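Local coordinates for protein type I polyketide synthase PikAII (Streptomyces venezuelae, PDB 3QP9) that forms a C2-type ketoreductase of a modular polyketide synthase, a class thought to epimerise polyketide intermediates rather than reduce them, at residues Pro127-Leu136 and Ala171-Gly179; Arg207-Glu218 and Val223-Arg232. One frame throughout, in Å; residues are numbered along the deposited sequence.

Overall arrangement
Following the chain from the N terminus, contact 1 comes first: it brings helix 170-185 back against helix 130-144 and closes a loop of 34 residues that includes strand 151-156. Contact 2 opens only after contact 1 has closed, so the two lie in series and neither nest nor cross. Its own loop is short, with four residues between 207-218 and 223-232, and it folds helix 202-212 and the turn after it onto the strands that follow. The centres of contact 1 and contact 2 are about 21 Å apart. Strand 190-196 links them: V175 and W176 of contact 1 rest on L193, while M208, V211 and V223 of contact 2 rest on I194.

Contact 1 of 2, residues Pro127-Leu136 and Ala171-Gly179; sequences PFTRGTGATL and AQAMVWGMG
M174 lies against the P127-F128 loop and the first turn of the helix beyond it, its CE 3.5 Å from P127 O and also touching T132 OG1. The contact illustrates how helices flanking a Rossmann-like sheet pair side by side: helix 130-136 and helix 171-179 run nearly parallel, inclined by 22° with axes 9.4 Å apart at closest approach. A bend at the last torsion of M174 (chi3 -76°) curls the methyl into this corner. P127 and M174 also meet F421 of helix 413-426, and M174 touches V370 of helix 363-386, so the pair is buried against helices of the KR domain.

Further along, M178 leaves its helix with CG anti to the backbone N and, after its own bend, sets CE 3.5 Å from T135 CG2, the two side chains passing in opposite directions. SD rests near L136 CB. The hydroxyl of T135 is engaged within its own helix: T135 OG1 donates to G131 O over 2.7 Å, and the same carbonyl accepts T135 N. That bond fixes the rotation of T135 and presents CG2 to the methionine.

No direct hydrogen bond crosses between the segments; a water does the bridging. At the helix start T129, in the N-cap position, is held through OG1 by the backbone of D117, and its CG2 packs on A171 CB. The water donates to A171 O at 2.6 Å and lies 2.8 Å from T132 OG1. Within its own segment, T132 OG1 accepts T129 N at 3.1 Å with an N-H...O angle of 158°.

Contact 2 of 2, residues Arg207-Glu218 and Val223-Arg232; sequences RMTTVLAGGTGE and VRASGLLARR
E218 and R232 meet at about a right angle, and their flat ends, carboxylate and guanidinium, are tilted by 25° against each other. The salt bridge is end-on and bidentate: R232 NH1 donates to E218 OE2 at 2.6 Å, almost straight at 171°, and R232 NH2 donates to E218 OE1 at 2.9 Å. Both oxygens lie close to the guanidinium plane; each is met on its syn side, but well out of the carboxylate plane. Two of these atoms have a second hydrogen-bond partner, R232 NH2 in R231 O, reached from above the carbonyl plane, and E218 OE1 in T507. A230 CB packs 3.4 Å from E218 OE1.

This bridge ties the loop after helix 202-212 to the second strand of a hairpin; the first, 220-224, completes a beta-alpha-beta unit with strand 190-196, and a type I turn from R224 to G227 joins the two. L228 points back at the helix, sliding past V211 in the opposite direction with L228 CD2 3.6 Å from V211 CG2, while T216 crosses it at about a right angle. T216 OG1 accepts E218 N in an ST turn.

R207 stretches out along the hairpin turn, one guanidinium face over G227, R207 NE 3.6 Å from G227 CA. In the guanidinium plane, R207 NH1 donates at 2.6 Å to a water that donates onward to R224 O at 2.8 Å.

Contact 1 of 2, residues Pro127-Leu136 and Ala171-Gly179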
ATOM      1  N   PRO A 127      -9.181  -2.370  -8.316  1.00 36.38           N
ATOM      2  CA  PRO A 127      -7.934  -3.109  -8.665  1.00 35.29           C
ATOM      3  C   PRO A 127      -7.848  -4.431  -7.936  1.00 34.55           C
ATOM      4  O   PRO A 127      -6.926  -5.206  -8.183  1.00 33.31           O
ATOM      5  CB  PRO A 127      -6.804  -2.158  -8.142  1.00 34.50           C
ATOM      6  CG  PRO A 127      -7.407  -1.427  -6.966  1.00 31.48           C
ATOM      7  CD  PRO A 127      -8.943  -1.399  -7.204  1.00 35.77           C
ATOM      8  N   PHE A 128      -8.800  -4.710  -7.047  1.00 35.00           N
ATOM      9  CA  PHE A 128      -8.823  -6.059  -6.414  1.00 36.28           C
ATOM     10  C   PHE A 128      -8.696  -7.119  -7.507  1.00 36.17           C
ATOM     11  O   PHE A 128      -9.388  -7.024  -8.539  1.00 36.76           O
ATOM     12  CB  PHE A 128     -10.102  -6.275  -5.613  1.00 37.47           C
ATOM     13  CG  PHE A 128     -10.140  -7.609  -4.914  1.00 39.13           C
ATOM     14  CD1 PHE A 128      -9.549  -7.757  -3.660  1.00 36.78           C
ATOM     15  CD2 PHE A 128     -10.783  -8.691  -5.492  1.00 36.50           C
ATOM     16  CE1 PHE A 128      -9.580  -8.987  -2.978  1.00 37.68           C
ATOM     17  CE2 PHE A 128     -10.807  -9.918  -4.807  1.00 40.32           C
ATOM     18  CZ  PHE A 128     -10.180 -10.054  -3.560  1.00 38.23           C
ATOM     19  N   THR A 129      -7.765  -8.067  -7.347  1.00 35.57           N
ATOM     20  CA  THR A 129      -7.595  -9.188  -8.336  1.00 36.73           C
ATOM     21  C   THR A 129      -7.800 -10.539  -7.672  1.00 35.63           C
ATOM     22  O   THR A 129      -7.916 -10.614  -6.439  1.00 35.46           O
ATOM     23  CB  THR A 129      -6.194  -9.221  -9.060  1.00 36.18           C
ATOM     24  OG1 THR A 129      -5.186  -9.745  -8.196  1.00 36.47           O
ATOM     25  CG2 THR A 129      -5.766  -7.853  -9.607  1.00 38.20           C
ATOM     26  N   ARG A 130      -7.858 -11.612  -8.465  1.00 37.01           N
ATOM     27  CA  ARG A 130      -8.105 -12.939  -7.866  1.00 37.66           C
ATOM     28  C   ARG A 130      -6.923 -13.321  -6.987  1.00 37.33           C
ATOM     29  O   ARG A 130      -7.078 -13.906  -5.917  1.00 36.00           O
ATOM     30  CB  ARG A 130      -8.319 -13.958  -8.957  1.00 39.22           C
ATOM     31  CG  ARG A 130      -9.730 -13.869  -9.603  1.00 42.50           C
ATOM     32  CD  ARG A 130      -9.980 -15.088 -10.546  1.00 48.91           C
ATOM     33  NE  ARG A 130     -10.916 -14.789 -11.654  1.00 56.91           N
ATOM     34  CZ  ARG A 130     -11.662 -15.689 -12.308  1.00 57.34           C
ATOM     35  NH1 ARG A 130     -12.475 -15.297 -13.285  1.00 55.57           N
ATOM     36  NH2 ARG A 130     -11.607 -16.973 -11.986  1.00 54.50           N
ATOM     37  N   GLY A 131      -5.729 -12.948  -7.457  1.00 36.36           N
ATOM     38  CA  GLY A 131      -4.480 -13.103  -6.674  1.00 36.01           C
ATOM     39  C   GLY A 131      -4.471 -12.429  -5.311  1.00 36.10           C
ATOM     40  O   GLY A 131      -3.875 -12.963  -4.386  1.00 36.02           O
ATOM     41  N   THR A 132      -5.101 -11.256  -5.196  1.00 35.03           N
ATOM     42  CA  THR A 132      -5.274 -10.575  -3.913  1.00 35.54           C
ATOM     43  C   THR A 132      -6.078 -11.448  -2.894  1.00 35.81           C
ATOM     44  O   THR A 132      -5.654 -11.630  -1.727  1.00 34.59           O
ATOM     45  CB  THR A 132      -5.984  -9.215  -4.078  1.00 35.34           C
ATOM     46  OG1 THR A 132      -5.552  -8.544  -5.291  1.00 33.83           O
ATOM     47  CG2 THR A 132      -5.676  -8.287  -2.891  1.00 36.48           C
ATOM     48  N   GLY A 133      -7.259 -11.898  -3.337  1.00 35.12           N
ATOM     49  CA  GLY A 133      -8.155 -12.787  -2.534  1.00 36.88           C
ATOM     50  C   GLY A 133      -7.465 -14.080  -2.204  1.00 36.63           C
ATOM     51  O   GLY A 133      -7.394 -14.460  -1.049  1.00 38.98           O
ATOM     52  N   ALA A 134      -6.949 -14.751  -3.236  1.00 36.96           N
ATOM     53  CA  ALA A 134      -6.248 -16.047  -3.115  1.00 34.91           C
ATOM     54  C   ALA A 134      -5.089 -16.011  -2.112  1.00 34.54           C
ATOM     55  O   ALA A 134      -4.933 -16.920  -1.315  1.00 35.46           O
ATOM     56  CB  ALA A 134      -5.755 -16.501  -4.439  1.00 34.54           C
ATOM     57  N   THR A 135      -4.293 -14.939  -2.122  1.00 32.73           N
ATOM     58  CA  THR A 135      -3.192 -14.810  -1.146  1.00 30.96           C
ATOM     59  C   THR A 135      -3.715 -14.749   0.271  1.00 31.49           C
ATOM     60  O   THR A 135      -3.155 -15.394   1.223  1.00 30.94           O
ATOM     61  CB  THR A 135      -2.439 -13.499  -1.378  1.00 29.53           C
ATOM     62  OG1 THR A 135      -1.844 -13.550  -2.678  1.00 29.07           O
ATOM     63  CG2 THR A 135      -1.359 -13.324  -0.265  1.00 28.91           C
ATOM     64  N   LEU A 136      -4.776 -13.974   0.452  1.00 32.27           N
ATOM     65  CA  LEU A 136      -5.404 -13.933   1.802  1.00 34.81           C
ATOM     66  C   LEU A 136      -5.873 -15.338   2.214  1.00 36.52           C
ATOM     67  O   LEU A 136      -5.668 -15.836   3.364  1.00 35.52           O
ATOM     68  CB  LEU A 136      -6.599 -12.960   1.840  1.00 35.30           C
ATOM     69  CG  LEU A 136      -7.421 -13.107   3.166  1.00 35.94           C
ATOM     70  CD1 LEU A 136      -6.640 -12.816   4.418  1.00 33.75           C
ATOM     71  CD2 LEU A 136      -8.765 -12.346   3.200  1.00 38.10           C
ATOM     72  N   ALA A 171      -1.385  -3.419  -8.512  1.00 28.14           N
ATOM     73  CA  ALA A 171      -2.201  -4.381  -7.783  1.00 29.30           C
ATOM     74  C   ALA A 171      -1.409  -5.355  -6.931  1.00 27.49           C
ATOM     75  O   ALA A 171      -1.857  -5.706  -5.823  1.00 27.29           O
ATOM     76  CB  ALA A 171      -3.152  -5.164  -8.739  1.00 30.07           C
ATOM     77  N   GLN A 172      -0.240  -5.779  -7.395  1.00 28.44           N
ATOM     78  CA  GLN A 172       0.581  -6.721  -6.562  1.00 28.42           C
ATOM     79  C   GLN A 172       1.138  -6.034  -5.301  1.00 28.45           C
ATOM     80  O   GLN A 172       1.438  -6.704  -4.331  1.00 26.45           O
ATOM     81  CB  GLN A 172       1.672  -7.389  -7.407  1.00 28.73           C
ATOM     82  CG  GLN A 172       1.107  -8.400  -8.437  1.00 29.11           C
ATOM     83  CD  GLN A 172       2.158  -9.156  -9.139  1.00 27.18           C
ATOM     84  OE1 GLN A 172       3.090  -9.644  -8.492  1.00 30.87           O
ATOM     85  NE2 GLN A 172       1.999  -9.352 -10.496  1.00 28.15           N
ATOM     86  N   ALA A 173       1.360  -4.708  -5.336  1.00 27.45           N
ATOM     87  CA  ALA A 173       1.765  -4.001  -4.074  1.00 24.18           C
ATOM     88  C   ALA A 173       0.734  -4.227  -2.981  1.00 26.50           C
ATOM     89  O   ALA A 173       1.092  -4.039  -1.846  1.00 24.68           O
ATOM     90  CB  ALA A 173       1.947  -2.455  -4.292  1.00 24.25           C
ATOM     91  N   MET A 174      -0.542  -4.591  -3.307  1.00 27.13           N
ATOM     92  CA  MET A 174      -1.575  -4.821  -2.218  1.00 28.11           C
ATOM     93  C   MET A 174      -1.236  -6.060  -1.423  1.00 28.64           C
ATOM     94  O   MET A 174      -1.527  -6.143  -0.232  1.00 28.82           O
ATOM     95  CB  MET A 174      -3.010  -4.959  -2.752  1.00 29.01           C
ATOM     96  CG  MET A 174      -3.387  -3.744  -3.564  1.00 31.18           C
ATOM     97  SD  MET A 174      -5.131  -3.488  -3.809  1.00 37.18           S
ATOM     98  CE  MET A 174      -5.373  -4.774  -5.050  1.00 31.54           C
ATOM     99  N   VAL A 175      -0.579  -7.027  -2.049  1.00 28.00           N
ATOM    100  CA  VAL A 175      -0.076  -8.141  -1.278  1.00 27.89           C
ATOM    101  C   VAL A 175       1.034  -7.745  -0.295  1.00 26.40           C
ATOM    102  O   VAL A 175       1.114  -8.260   0.831  1.00 26.08           O
ATOM    103  CB  VAL A 175       0.398  -9.224  -2.213  1.00 30.18           C
ATOM    104  CG1 VAL A 175       1.266 -10.231  -1.456  1.00 32.95           C
ATOM    105  CG2 VAL A 175      -0.828  -9.829  -2.850  1.00 29.97           C
ATOM    106  N   TRP A 176       1.867  -6.809  -0.690  1.00 22.70           N
ATOM    107  CA  TRP A 176       2.890  -6.270   0.238  1.00 23.40           C
ATOM    108  C   TRP A 176       2.198  -5.598   1.390  1.00 23.50           C
ATOM    109  O   TRP A 176       2.614  -5.735   2.566  1.00 24.61           O
ATOM    110  CB  TRP A 176       3.869  -5.256  -0.457  1.00 21.69           C
ATOM    111  CG  TRP A 176       4.940  -5.983  -1.283  1.00 23.10           C
ATOM    112  CD1 TRP A 176       4.721  -6.729  -2.440  1.00 23.62           C
ATOM    113  CD2 TRP A 176       6.330  -6.132  -1.002  1.00 19.88           C
ATOM    114  NE1 TRP A 176       5.871  -7.253  -2.885  1.00 26.13           N
ATOM    115  CE2 TRP A 176       6.874  -6.917  -2.034  1.00 24.15           C
ATOM    116  CE3 TRP A 176       7.187  -5.658   0.034  1.00 19.15           C
ATOM    117  CZ2 TRP A 176       8.235  -7.271  -2.094  1.00 27.79           C
ATOM    118  CZ3 TRP A 176       8.509  -5.961  -0.052  1.00 20.78           C
ATOM    119  CH2 TRP A 176       9.049  -6.785  -1.101  1.00 22.35           C
ATOM    120  N   GLY A 177       1.171  -4.814   1.111  1.00 24.50           N
ATOM    121  CA  GLY A 177       0.541  -4.098   2.237  1.00 24.61           C
ATOM    122  C   GLY A 177      -0.050  -5.076   3.242  1.00 26.46           C
ATOM    123  O   GLY A 177       0.117  -4.947   4.475  1.00 26.50           O
ATOM    124  N   MET A 178      -0.781  -6.067   2.711  1.00 26.65           N
ATOM    125  CA  MET A 178      -1.418  -7.035   3.609  1.00 27.66           C
ATOM    126  C   MET A 178      -0.357  -7.921   4.291  1.00 27.74           C
ATOM    127  O   MET A 178      -0.501  -8.246   5.481  1.00 29.49           O
ATOM    128  CB  MET A 178      -2.336  -7.934   2.775  1.00 28.72           C
ATOM    129  CG  MET A 178      -3.056  -9.011   3.614  1.00 34.65           C
ATOM    130  SD  MET A 178      -4.175  -9.754   2.386  1.00 43.86           S
ATOM    131  CE  MET A 178      -3.057 -10.964   1.767  1.00 41.68           C
ATOM    132  N   GLY A 179       0.676  -8.286   3.524  1.00 26.15           N
ATOM    133  CA  GLY A 179       1.829  -9.122   4.000  1.00 25.68           C
ATOM    134  C   GLY A 179       2.553  -8.573   5.195  1.00 25.93           C
ATOM    135  O   GLY A 179       2.905  -9.326   6.126  1.00 27.67           O
TER
HETATM  136  O   HOH W   1      -2.817  -8.157  -5.542  1.00 28.89           O

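Contact 2 of 2, residues Arg207-Glu218 and Val223-Arg232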
ATOM      1  N   ARG A 207      18.729 -15.305  -7.328  1.00 35.28           N
ATOM      2  CA  ARG A 207      18.822 -14.468  -6.146  1.00 34.06           C
ATOM      3  C   ARG A 207      17.641 -14.631  -5.230  1.00 32.83           C
ATOM      4  O   ARG A 207      17.809 -14.549  -4.003  1.00 32.66           O
ATOM      5  CB  ARG A 207      18.995 -13.004  -6.496  1.00 32.14           C
ATOM      6  CG  ARG A 207      20.440 -12.728  -7.146  1.00 36.21           C
ATOM      7  CD  ARG A 207      20.529 -11.231  -7.569  1.00 40.02           C
ATOM      8  NE  ARG A 207      21.889 -10.958  -8.031  1.00 45.85           N
ATOM      9  CZ  ARG A 207      22.218 -10.634  -9.273  1.00 47.68           C
ATOM     10  NH1 ARG A 207      21.279 -10.485 -10.221  1.00 48.61           N
ATOM     11  NH2 ARG A 207      23.489 -10.444  -9.557  1.00 47.01           N
ATOM     12  N   MET A 208      16.439 -14.754  -5.792  1.00 32.12           N
ATOM     13  CA  MET A 208      15.275 -15.166  -4.945  1.00 33.72           C
ATOM     14  C   MET A 208      15.586 -16.297  -3.974  1.00 35.20           C
ATOM     15  O   MET A 208      15.333 -16.185  -2.728  1.00 35.29           O
ATOM     16  CB  MET A 208      14.033 -15.408  -5.766  1.00 33.31           C
ATOM     17  CG  MET A 208      12.788 -15.820  -4.936  1.00 36.29           C
ATOM     18  SD  MET A 208      11.543 -16.491  -6.062  1.00 38.55           S
ATOM     19  CE  MET A 208      12.398 -17.988  -6.577  1.00 30.91           C
ATOM     20  N   THR A 209      16.193 -17.376  -4.492  1.00 35.49           N
ATOM     21  CA  THR A 209      16.540 -18.528  -3.631  1.00 35.36           C
ATOM     22  C   THR A 209      17.554 -18.200  -2.532  1.00 35.01           C
ATOM     23  O   THR A 209      17.425 -18.721  -1.469  1.00 33.96           O
ATOM     24  CB  THR A 209      16.950 -19.812  -4.427  1.00 36.63           C
ATOM     25  OG1 THR A 209      18.152 -19.556  -5.139  1.00 35.54           O
ATOM     26  CG2 THR A 209      15.923 -20.137  -5.437  1.00 35.64           C
ATOM     27  N   THR A 210      18.495 -17.245  -2.741  1.00 34.93           N
ATOM     28  CA  THR A 210      19.358 -16.813  -1.634  1.00 34.07           C
ATOM     29  C   THR A 210      18.529 -16.170  -0.528  1.00 31.80           C
ATOM     30  O   THR A 210      18.843 -16.337   0.687  1.00 31.51           O
ATOM     31  CB  THR A 210      20.393 -15.822  -2.111  1.00 34.72           C
ATOM     32  OG1 THR A 210      21.221 -16.490  -3.081  1.00 41.21           O
ATOM     33  CG2 THR A 210      21.225 -15.298  -0.899  1.00 36.16           C
ATOM     34  N   VAL A 211      17.466 -15.460  -0.912  1.00 28.92           N
ATOM     35  CA  VAL A 211      16.566 -14.866   0.130  1.00 29.39           C
ATOM     36  C   VAL A 211      15.776 -15.952   0.888  1.00 28.53           C
ATOM     37  O   VAL A 211      15.719 -15.951   2.145  1.00 29.45           O
ATOM     38  CB  VAL A 211      15.583 -13.834  -0.469  1.00 29.57           C
ATOM     39  CG1 VAL A 211      14.596 -13.311   0.664  1.00 30.84           C
ATOM     40  CG2 VAL A 211      16.354 -12.717  -1.224  1.00 30.35           C
ATOM     41  N   LEU A 212      15.217 -16.903   0.161  1.00 28.94           N
ATOM     42  CA  LEU A 212      14.460 -17.983   0.818  1.00 30.65           C
ATOM     43  C   LEU A 212      15.309 -18.781   1.783  1.00 33.15           C
ATOM     44  O   LEU A 212      14.785 -19.380   2.751  1.00 30.28           O
ATOM     45  CB  LEU A 212      13.914 -18.961  -0.207  1.00 30.33           C
ATOM     46  CG  LEU A 212      13.055 -18.218  -1.177  1.00 29.82           C
ATOM     47  CD1 LEU A 212      12.663 -19.098  -2.359  1.00 30.57           C
ATOM     48  CD2 LEU A 212      11.812 -17.655  -0.400  1.00 25.06           C
ATOM     49  N   ALA A 213      16.614 -18.839   1.523  1.00 35.63           N
ATOM     50  CA  ALA A 213      17.479 -19.612   2.398  1.00 38.09           C
ATOM     51  C   ALA A 213      17.619 -19.023   3.819  1.00 40.48           C
ATOM     52  O   ALA A 213      18.139 -19.683   4.699  1.00 39.89           O
ATOM     53  CB  ALA A 213      18.860 -19.895   1.730  1.00 37.52           C
ATOM     54  N   GLY A 214      17.160 -17.777   4.026  1.00 40.14           N
ATOM     55  CA  GLY A 214      17.139 -17.181   5.351  1.00 40.12           C
ATOM     56  C   GLY A 214      18.451 -16.602   5.808  1.00 41.51           C
ATOM     57  O   GLY A 214      18.550 -16.181   6.935  1.00 45.59           O
ATOM     58  N   GLY A 215      19.438 -16.518   4.926  1.00 41.63           N
ATOM     59  CA  GLY A 215      20.742 -15.953   5.222  1.00 39.58           C
ATOM     60  C   GLY A 215      20.753 -14.397   5.214  1.00 40.24           C
ATOM     61  O   GLY A 215      21.709 -13.787   5.763  1.00 38.05           O
ATOM     62  N   THR A 216      19.743 -13.729   4.618  1.00 37.53           N
ATOM     63  CA  THR A 216      19.929 -12.273   4.438  1.00 37.09           C
ATOM     64  C   THR A 216      19.556 -11.497   5.697  1.00 36.42           C
ATOM     65  O   THR A 216      20.020 -10.383   5.886  1.00 36.14           O
ATOM     66  CB  THR A 216      19.183 -11.684   3.268  1.00 37.04           C
ATOM     67  OG1 THR A 216      17.787 -11.731   3.551  1.00 31.98           O
ATOM     68  CG2 THR A 216      19.503 -12.485   2.028  1.00 37.67           C
ATOM     69  N   GLY A 217      18.770 -12.114   6.559  1.00 34.93           N
ATOM     70  CA  GLY A 217      18.236 -11.453   7.759  1.00 33.50           C
ATOM     71  C   GLY A 217      17.132 -10.487   7.324  1.00 33.34           C
ATOM     72  O   GLY A 217      16.666  -9.685   8.131  1.00 34.79           O
ATOM     73  N   GLU A 218      16.715 -10.509   6.062  1.00 29.44           N
ATOM     74  CA  GLU A 218      15.728  -9.511   5.633  1.00 27.80           C
ATOM     75  C   GLU A 218      14.381 -10.192   5.320  1.00 27.96           C
ATOM     76  O   GLU A 218      14.318 -11.389   5.053  1.00 30.26           O
ATOM     77  CB  GLU A 218      16.289  -8.738   4.437  1.00 27.55           C
ATOM     78  CG  GLU A 218      17.589  -7.963   4.715  1.00 30.64           C
ATOM     79  CD  GLU A 218      17.411  -6.722   5.567  1.00 26.59           C
ATOM     80  OE1 GLU A 218      16.284  -6.176   5.760  1.00 27.16           O
ATOM     81  OE2 GLU A 218      18.395  -6.243   6.093  1.00 31.52           O
ATOM     82  N   VAL A 223      14.534  -7.832  -5.816  1.00 24.09           N
ATOM     83  CA  VAL A 223      15.540  -8.552  -6.607  1.00 26.57           C
ATOM     84  C   VAL A 223      15.657  -7.775  -7.903  1.00 27.74           C
ATOM     85  O   VAL A 223      14.644  -7.610  -8.661  1.00 28.88           O
ATOM     86  CB  VAL A 223      15.052  -9.895  -6.991  1.00 25.74           C
ATOM     87  CG1 VAL A 223      16.113 -10.595  -7.831  1.00 29.05           C
ATOM     88  CG2 VAL A 223      14.739 -10.660  -5.700  1.00 27.45           C
ATOM     89  N   ARG A 224      16.847  -7.234  -8.159  1.00 29.37           N
ATOM     90  CA  ARG A 224      17.028  -6.385  -9.313  1.00 32.12           C
ATOM     91  C   ARG A 224      18.259  -6.858 -10.057  1.00 35.50           C
ATOM     92  O   ARG A 224      19.013  -7.737  -9.598  1.00 35.49           O
ATOM     93  CB  ARG A 224      17.105  -4.849  -8.991  1.00 34.35           C
ATOM     94  CG  ARG A 224      15.782  -4.303  -8.307  1.00 29.90           C
ATOM     95  CD  ARG A 224      14.677  -4.337  -9.273  1.00 31.44           C
ATOM     96  NE  ARG A 224      13.416  -3.761  -8.808  1.00 28.87           N
ATOM     97  CZ  ARG A 224      12.353  -4.451  -8.349  1.00 30.39           C
ATOM     98  NH1 ARG A 224      11.250  -3.786  -7.990  1.00 28.26           N
ATOM     99  NH2 ARG A 224      12.406  -5.766  -8.250  1.00 29.33           N
ATOM    100  N   ALA A 225      18.432  -6.320 -11.251  1.00 38.64           N
ATOM    101  CA  ALA A 225      19.629  -6.640 -12.040  1.00 40.61           C
ATOM    102  C   ALA A 225      20.906  -6.375 -11.221  1.00 40.04           C
ATOM    103  O   ALA A 225      21.889  -7.068 -11.356  1.00 41.53           O
ATOM    104  CB  ALA A 225      19.624  -5.771 -13.340  1.00 41.49           C
ATOM    105  N   SER A 226      20.862  -5.389 -10.345  1.00 39.49           N
ATOM    106  CA  SER A 226      22.026  -5.074  -9.481  1.00 39.67           C
ATOM    107  C   SER A 226      22.353  -6.043  -8.362  1.00 39.48           C
ATOM    108  O   SER A 226      23.531  -6.119  -7.957  1.00 40.68           O
ATOM    109  CB  SER A 226      21.947  -3.594  -8.975  1.00 41.32           C
ATOM    110  OG  SER A 226      21.054  -3.366  -7.870  1.00 42.63           O
ATOM    111  N   GLY A 227      21.350  -6.800  -7.863  1.00 35.22           N
ATOM    112  CA  GLY A 227      21.529  -7.654  -6.707  1.00 33.33           C
ATOM    113  C   GLY A 227      20.269  -7.568  -5.820  1.00 31.37           C
ATOM    114  O   GLY A 227      19.167  -7.322  -6.322  1.00 32.07           O
ATOM    115  N   LEU A 228      20.435  -7.786  -4.520  1.00 30.55           N
ATOM    116  CA  LEU A 228      19.312  -7.676  -3.564  1.00 27.96           C
ATOM    117  C   LEU A 228      19.253  -6.304  -2.891  1.00 26.56           C
ATOM    118  O   LEU A 228      20.344  -5.680  -2.588  1.00 28.22           O
ATOM    119  CB  LEU A 228      19.399  -8.787  -2.532  1.00 28.54           C
ATOM    120  CG  LEU A 228      19.470 -10.225  -2.993  1.00 29.69           C
ATOM    121  CD1 LEU A 228      19.820 -11.124  -1.833  1.00 31.96           C
ATOM    122  CD2 LEU A 228      18.110 -10.622  -3.633  1.00 29.53           C
ATOM    123  N   LEU A 229      18.032  -5.797  -2.723  1.00 26.03           N
ATOM    124  CA  LEU A 229      17.717  -4.568  -1.973  1.00 24.19           C
ATOM    125  C   LEU A 229      16.680  -4.806  -0.847  1.00 23.43           C
ATOM    126  O   LEU A 229      15.761  -5.566  -1.025  1.00 23.59           O
ATOM    127  CB  LEU A 229      17.173  -3.462  -2.883  1.00 25.77           C
ATOM    128  CG  LEU A 229      18.176  -2.997  -3.947  1.00 23.54           C
ATOM    129  CD1 LEU A 229      18.056  -3.915  -5.233  1.00 28.65           C
ATOM    130  CD2 LEU A 229      18.086  -1.465  -4.408  1.00 27.86           C
ATOM    131  N   ALA A 230      16.833  -4.142   0.303  1.00 22.97           N
ATOM    132  CA  ALA A 230      15.965  -4.362   1.410  1.00 21.11           C
ATOM    133  C   ALA A 230      15.308  -3.064   1.847  1.00 22.72           C
ATOM    134  O   ALA A 230      15.914  -1.959   1.845  1.00 26.12           O
ATOM    135  CB  ALA A 230      16.756  -4.979   2.594  1.00 22.97           C
ATOM    136  N   ARG A 231      14.062  -3.198   2.233  1.00 22.76           N
ATOM    137  CA  ARG A 231      13.183  -2.064   2.552  1.00 21.04           C
ATOM    138  C   ARG A 231      13.460  -1.398   3.904  1.00 19.91           C
ATOM    139  O   ARG A 231      13.594  -2.082   4.983  1.00 24.33           O
ATOM    140  CB  ARG A 231      11.726  -2.540   2.485  1.00 20.08           C
ATOM    141  CG  ARG A 231      10.655  -1.380   2.482  1.00 17.53           C
ATOM    142  CD  ARG A 231       9.338  -1.976   1.841  1.00 19.21           C
ATOM    143  NE  ARG A 231       8.237  -0.966   1.936  1.00 20.11           N
ATOM    144  CZ  ARG A 231       7.472  -0.745   3.012  1.00 19.47           C
ATOM    145  NH1 ARG A 231       6.484   0.182   2.941  1.00 25.40           N
ATOM    146  NH2 ARG A 231       7.739  -1.297   4.188  1.00 20.84           N
ATOM    147  N   ARG A 232      13.522  -0.089   3.878  1.00 20.65           N
ATOM    148  CA  ARG A 232      13.886   0.695   5.090  1.00 22.24           C
ATOM    149  C   ARG A 232      12.998   1.924   5.161  1.00 23.90           C
ATOM    150  O   ARG A 232      12.826   2.593   4.140  1.00 24.35           O
ATOM    151  CB  ARG A 232      15.398   1.180   4.923  1.00 22.33           C
ATOM    152  CG  ARG A 232      16.441   0.071   5.045  1.00 20.16           C
ATOM    153  CD  ARG A 232      16.361  -0.607   6.485  1.00 24.15           C
ATOM    154  NE  ARG A 232      17.490  -1.559   6.652  1.00 26.15           N
ATOM    155  CZ  ARG A 232      17.417  -2.840   6.334  1.00 27.11           C
ATOM    156  NH1 ARG A 232      18.440  -3.643   6.538  1.00 27.75           N
ATOM    157  NH2 ARG A 232      16.288  -3.307   5.807  1.00 25.70           N
TER
HETATM  158  O   HOH W   2      18.741 -10.300 -10.597  1.00 34.21           O